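Local coordinates for DUF3828 domain-containing protein (Bacteroides thetaiotaomicron, PDB 3KZT) that is of unknown function but is probably a lipoprotein, built from helices packed beside a four-stranded antiparallel sheet, at residues A[26-29]-A[30-34]; A[85-88]-A[89-93]. All coordinates share one frame; numbering follows the deposited sequence. Where two conformers were deposited one is given.

Interaction 1 of 2, residues A[26-29]-A[30-34]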
loop_
_atom_site.group_PDB
_atom_site.type_symbol
_atom_site.label_atom_id
_atom_site.label_comp_id
_atom_site.label_asym_id
_atom_site.label_seq_id
_atom_site.Cartn_x
_atom_site.Cartn_y
_atom_site.Cartn_z
ATOM N N GLU A 26 -8.664 11.660 12.053
ATOM C CA GLU A 26 -8.068 10.497 12.731
ATOM C C GLU A 26 -8.742 9.196 12.276
ATOM O O GLU A 26 -8.055 8.228 12.000
ATOM C CB GLU A 26 -8.168 10.617 14.271
ATOM C CG GLU A 26 -7.301 11.726 14.868
ATOM C CD GLU A 26 -7.490 11.933 16.370
ATOM O OE1 GLU A 26 -8.180 11.126 17.047
ATOM O OE2 GLU A 26 -6.936 12.915 16.874
ATOM N N ALA A 27 -10.084 9.205 12.206
ATOM C CA ALA A 27 -10.876 8.045 11.746
ATOM C C ALA A 27 -10.559 7.725 10.288
ATOM O O ALA A 27 -10.327 6.576 9.950
ATOM C CB ALA A 27 -12.387 8.310 11.916
ATOM N N ILE A 28 -10.547 8.763 9.445
ATOM C CA ILE A 28 -10.152 8.639 8.030
ATOM C C ILE A 28 -8.740 7.985 7.890
ATOM O O ILE A 28 -8.590 7.031 7.140
ATOM C CB ILE A 28 -10.278 10.029 7.279
ATOM C CG1 ILE A 28 -11.765 10.333 7.028
ATOM C CG2 ILE A 28 -9.529 10.020 5.947
ATOM C CD1 ILE A 28 -12.050 11.724 6.565
ATOM N N GLY A 29 -7.762 8.468 8.677
ATOM C CA GLY A 29 -6.389 7.914 8.718
ATOM C C GLY A 29 -6.332 6.412 9.009
ATOM O O GLY A 29 -5.593 5.686 8.360
HETATM N N MSE A 30 -7.111 5.963 9.976
HETATM C CA MSE A 30 -7.214 4.513 10.298
HETATM C C MSE A 30 -7.821 3.705 9.136
HETATM O O MSE A 30 -7.313 2.641 8.799
HETATM C CB MSE A 30 -8.057 4.295 11.559
HETATM C CG MSE A 30 -8.288 2.794 11.920
HETATM SE SE MSE A 30 -9.774 1.927 10.992
HETATM C CE MSE A 30 -11.213 3.045 11.727
ATOM N N ILE A 31 -8.923 4.216 8.569
ATOM C CA ILE A 31 -9.617 3.583 7.428
ATOM C C ILE A 31 -8.661 3.458 6.223
ATOM O O ILE A 31 -8.566 2.397 5.627
ATOM C CB ILE A 31 -10.923 4.348 7.032
ATOM C CG1 ILE A 31 -11.975 4.270 8.173
ATOM C CG2 ILE A 31 -11.569 3.717 5.757
ATOM C CD1 ILE A 31 -13.141 5.281 8.036
ATOM N N GLU A 32 -7.954 4.552 5.906
ATOM C CA GLU A 32 -6.891 4.548 4.866
ATOM C C GLU A 32 -5.813 3.491 5.107
ATOM O O GLU A 32 -5.414 2.802 4.166
ATOM C CB GLU A 32 -6.211 5.904 4.794
ATOM C CG GLU A 32 -7.073 6.982 4.130
ATOM C CD GLU A 32 -6.481 8.379 4.234
ATOM O OE1 GLU A 32 -5.488 8.570 4.964
ATOM O OE2 GLU A 32 -7.021 9.294 3.567
ATOM N N ASP A 33 -5.350 3.386 6.362
ATOM C CA ASP A 33 -4.319 2.377 6.761
ATOM C C ASP A 33 -4.818 0.967 6.591
ATOM O O ASP A 33 -4.061 0.101 6.150
ATOM C CB ASP A 33 -3.889 2.531 8.232
ATOM C CG ASP A 33 -3.141 3.827 8.515
ATOM O OD1 ASP A 33 -2.758 4.559 7.578
ATOM O OD2 ASP A 33 -2.957 4.114 9.704
ATOM N N PHE A 34 -6.071 0.723 6.994
ATOM C CA PHE A 34 -6.689 -0.593 6.801
ATOM C C PHE A 34 -6.721 -1.001 5.322
ATOM O O PHE A 34 -6.250 -2.086 4.980
ATOM C CB PHE A 34 -8.121 -0.659 7.379
ATOM C CG PHE A 34 -8.866 -1.876 6.950
ATOM C CD1 PHE A 34 -8.361 -3.149 7.232
ATOM C CD2 PHE A 34 -10.062 -1.774 6.220
ATOM C CE1 PHE A 34 -9.030 -4.296 6.805
ATOM C CE2 PHE A 34 -10.742 -2.927 5.799
ATOM C CZ PHE A 34 -10.223 -4.181 6.089
#

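Interaction 2 of 2, residues A[85-88]-A[89-93]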
loop_
_atom_site.group_PDB
_atom_site.type_symbol
_atom_site.label_atom_id
_atom_site.label_comp_id
_atom_site.label_asym_id
_atom_site.label_seq_id
_atom_site.Cartn_x
_atom_site.Cartn_y
_atom_site.Cartn_z
ATOM N N GLN A 85 -13.744 -9.425 -6.404
ATOM C CA GLN A 85 -13.051 -10.701 -6.140
ATOM C C GLN A 85 -11.553 -10.489 -5.891
ATOM O O GLN A 85 -10.943 -11.201 -5.097
ATOM C CB GLN A 85 -13.203 -11.654 -7.319
ATOM C CG GLN A 85 -14.635 -12.100 -7.588
ATOM C CD GLN A 85 -14.729 -13.186 -8.670
ATOM O OE1 GLN A 85 -13.735 -13.823 -9.024
ATOM N NE2 GLN A 85 -15.933 -13.401 -9.184
ATOM N N ASP A 86 -10.969 -9.542 -6.625
ATOM C CA ASP A 86 -9.552 -9.262 -6.580
ATOM C C ASP A 86 -9.370 -7.767 -6.900
ATOM O O ASP A 86 -10.336 -7.086 -7.307
ATOM C CB ASP A 86 -8.850 -10.147 -7.641
ATOM C CG ASP A 86 -7.385 -10.403 -7.353
ATOM O OD1 ASP A 86 -6.763 -9.705 -6.512
ATOM O OD2 ASP A 86 -6.839 -11.321 -7.992
ATOM N N LEU A 87 -8.152 -7.271 -6.689
ATOM C CA LEU A 87 -7.781 -5.896 -6.968
ATOM C C LEU A 87 -6.755 -5.868 -8.075
ATOM O O LEU A 87 -5.828 -6.676 -8.080
ATOM C CB LEU A 87 -7.160 -5.249 -5.721
ATOM C CG LEU A 87 -8.070 -5.021 -4.520
ATOM C CD1 LEU A 87 -7.260 -4.684 -3.288
ATOM C CD2 LEU A 87 -9.084 -3.925 -4.825
ATOM N N GLY A 88 -6.937 -4.950 -9.025
ATOM C CA GLY A 88 -5.900 -4.599 -9.984
ATOM C C GLY A 88 -4.878 -3.787 -9.201
ATOM O O GLY A 88 -5.233 -3.134 -8.212
ATOM N N GLU A 89 -3.619 -3.822 -9.629
ATOM C CA GLU A 89 -2.530 -3.134 -8.888
ATOM C C GLU A 89 -2.625 -1.569 -8.861
ATOM O O GLU A 89 -2.065 -0.947 -7.970
ATOM C CB GLU A 89 -1.158 -3.614 -9.389
ATOM C CG GLU A 89 0.011 -3.176 -8.496
ATOM C CD GLU A 89 1.265 -3.991 -8.680
ATOM O OE1 GLU A 89 1.442 -4.659 -9.725
ATOM O OE2 GLU A 89 2.084 -3.956 -7.758
ATOM N N ASN A 90 -3.338 -0.967 -9.833
ATOM C CA ASN A 90 -3.610 0.504 -9.847
ATOM C C ASN A 90 -4.895 0.952 -9.078
ATOM O O ASN A 90 -5.158 2.165 -8.980
ATOM C CB ASN A 90 -3.687 1.029 -11.305
ATOM C CG ASN A 90 -2.339 0.981 -12.034
ATOM O OD1 ASN A 90 -1.285 1.249 -11.452
ATOM N ND2 ASN A 90 -2.383 0.674 -13.324
ATOM N N ASP A 91 -5.664 -0.001 -8.523
ATOM C CA ASP A 91 -6.971 0.319 -7.890
ATOM C C ASP A 91 -6.867 1.185 -6.639
ATOM O O ASP A 91 -7.558 2.211 -6.538
ATOM C CB ASP A 91 -7.756 -0.964 -7.561
ATOM C CG ASP A 91 -8.198 -1.735 -8.800
ATOM O OD1 ASP A 91 -8.036 -1.263 -9.951
ATOM O OD2 ASP A 91 -8.719 -2.842 -8.612
HETATM N N MSE A 92 -5.994 0.790 -5.708
HETATM C CA MSE A 92 -5.801 1.561 -4.452
HETATM C C MSE A 92 -5.144 2.909 -4.582
HETATM O O MSE A 92 -5.248 3.700 -3.657
HETATM C CB MSE A 92 -5.107 0.743 -3.368
HETATM C CG MSE A 92 -5.973 -0.260 -2.737
HETATM SE SE MSE A 92 -7.604 0.365 -1.908
HETATM C CE MSE A 92 -8.730 -1.197 -2.328
ATOM N N LYS A 93 -4.485 3.193 -5.720
ATOM C CA LYS A 93 -3.924 4.537 -5.950
ATOM C C LYS A 93 -5.045 5.606 -6.050
ATOM O O LYS A 93 -4.797 6.776 -5.778
ATOM C CB LYS A 93 -2.969 4.570 -7.158
ATOM C CG LYS A 93 -1.575 3.973 -6.832
ATOM C CD LYS A 93 -0.539 4.246 -7.928
ATOM C CE LYS A 93 -0.565 3.195 -9.029
ATOM N NZ LYS A 93 0.074 1.915 -8.595
HETATM O O HOH W 1 -11.365 -4.183 -7.620
#

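Interaction 1 of 2, residues A[26-29]-A[30-34]
Ile28 and Glu32, one turn apart, carry the side-chain part of a local contact midway along helix 13-41, where the helix lies against the sheet. The branch methyl CG2 of Ile28 stands anti to its backbone N and meets the carboxylate of Glu32 at an angle, 3.5 Å from OE2. Because Glu32 CG is anti to the carbonyl carbon (chi1 -74°), the chain runs back past the Ile28 carbonyl, with CG 3.4 Å from Ile28 O, before extending to the carboxylate. Ile28 O also accepts Glu32 N at 2.8 Å, almost straight (175° at the hydrogen). This bond belongs to the alpha-helical i to i+4 ladder, which continues with Met30 N to Glu26 O, Ile31 N to Ala27 O and Asp33 N to Gly29 O. On the sheet side, Ile31 lays CG1 beside Ala27 O at 3.3 Å, and its side chain touches Val107, Val125 and Val127; Ala27 and Ile28 rest on Tyr105. Met30, a selenomethionine, is bent at chi2 and chi3; its CB sits 3.6 Å from Ala27 O, and the chain reaches Tyr134 and Ile136. Gly29 O lies 3.1 Å from Asp33 OD1, two acceptors without a bond; OD1 instead pairs with Lys93 of the second subunit. Glu26 OE1 is hydrogen-bonded to Tyr134 OH, and OE2 forms a salt bridge with Arg22.

Interaction 2 of 2, residues A[85-88]-A[89-93]
The carboxylate of Asp91 has the backbone of Gly88 over one face, Gly88 O lying 3.3 Å from Asp91 CG. Gly88 N gives a hydrogen bond to Asp91 OD2 at 2.8 Å, from well above the carboxylate plane. A water comes to OD2 from the side of the other face, 3.1 Å away, and also donates to Asp86 O. At the other oxygen, OD1 accepts Ala112 N from just beyond strand 104-111. Asp91 CG stands anti to its own carbonyl carbon (chi1 -66°), which folds the group back over Gly88. The main chain here makes a type I beta turn from Gly88 to Asp91, closed by Asp91 N to Gly88 O at 3.2 Å, the donor above the carbonyl plane. The ends of the turn are thus joined twice, by backbone and by carboxylate. Beside these bonds, Leu87 CD2 touches the terminal methyl CE of Met92, a selenomethionine, at 3.7 Å; both side chains also lean on Ala39 of helix 13-41. A second carboxylate, that of Asp86, is held by its neighbour, Leu87 N donating to Asp86 OD1 at 2.8 Å. Were Asp91 replaced by alanine, the N-H groups of Gly88 and Ala112 would probably lose their acceptor, weakening the tie between the loop and the residue after strand 104-111. With three donors gathered on a largely buried Asp91, its negative charge is likely to be stabilised, consistent with a group that fixes the loop through backbone N-H groups and water.

Interaction 1 is partly buried, with its apolar face against the sheet; interaction 2 lies at the surface, in the loop leading to strand 96-101. Their centres are about 18 Å apart and they do not touch within the chain. Interaction 1 is a piece of helix 13-41, against which Leu87 and Met92 of interaction 2 rest, and both touch strand 104-111. Residues 26-34 rely on repetitive backbone bonds, whereas residues 85-93 add a carboxylate and a water to a single backbone turn bond. The dimer brings the two regions together: Lys93 forms a salt bridge with Asp33 of the second subunit, and Glu89 lies beside that same Asp33, like charges near each other.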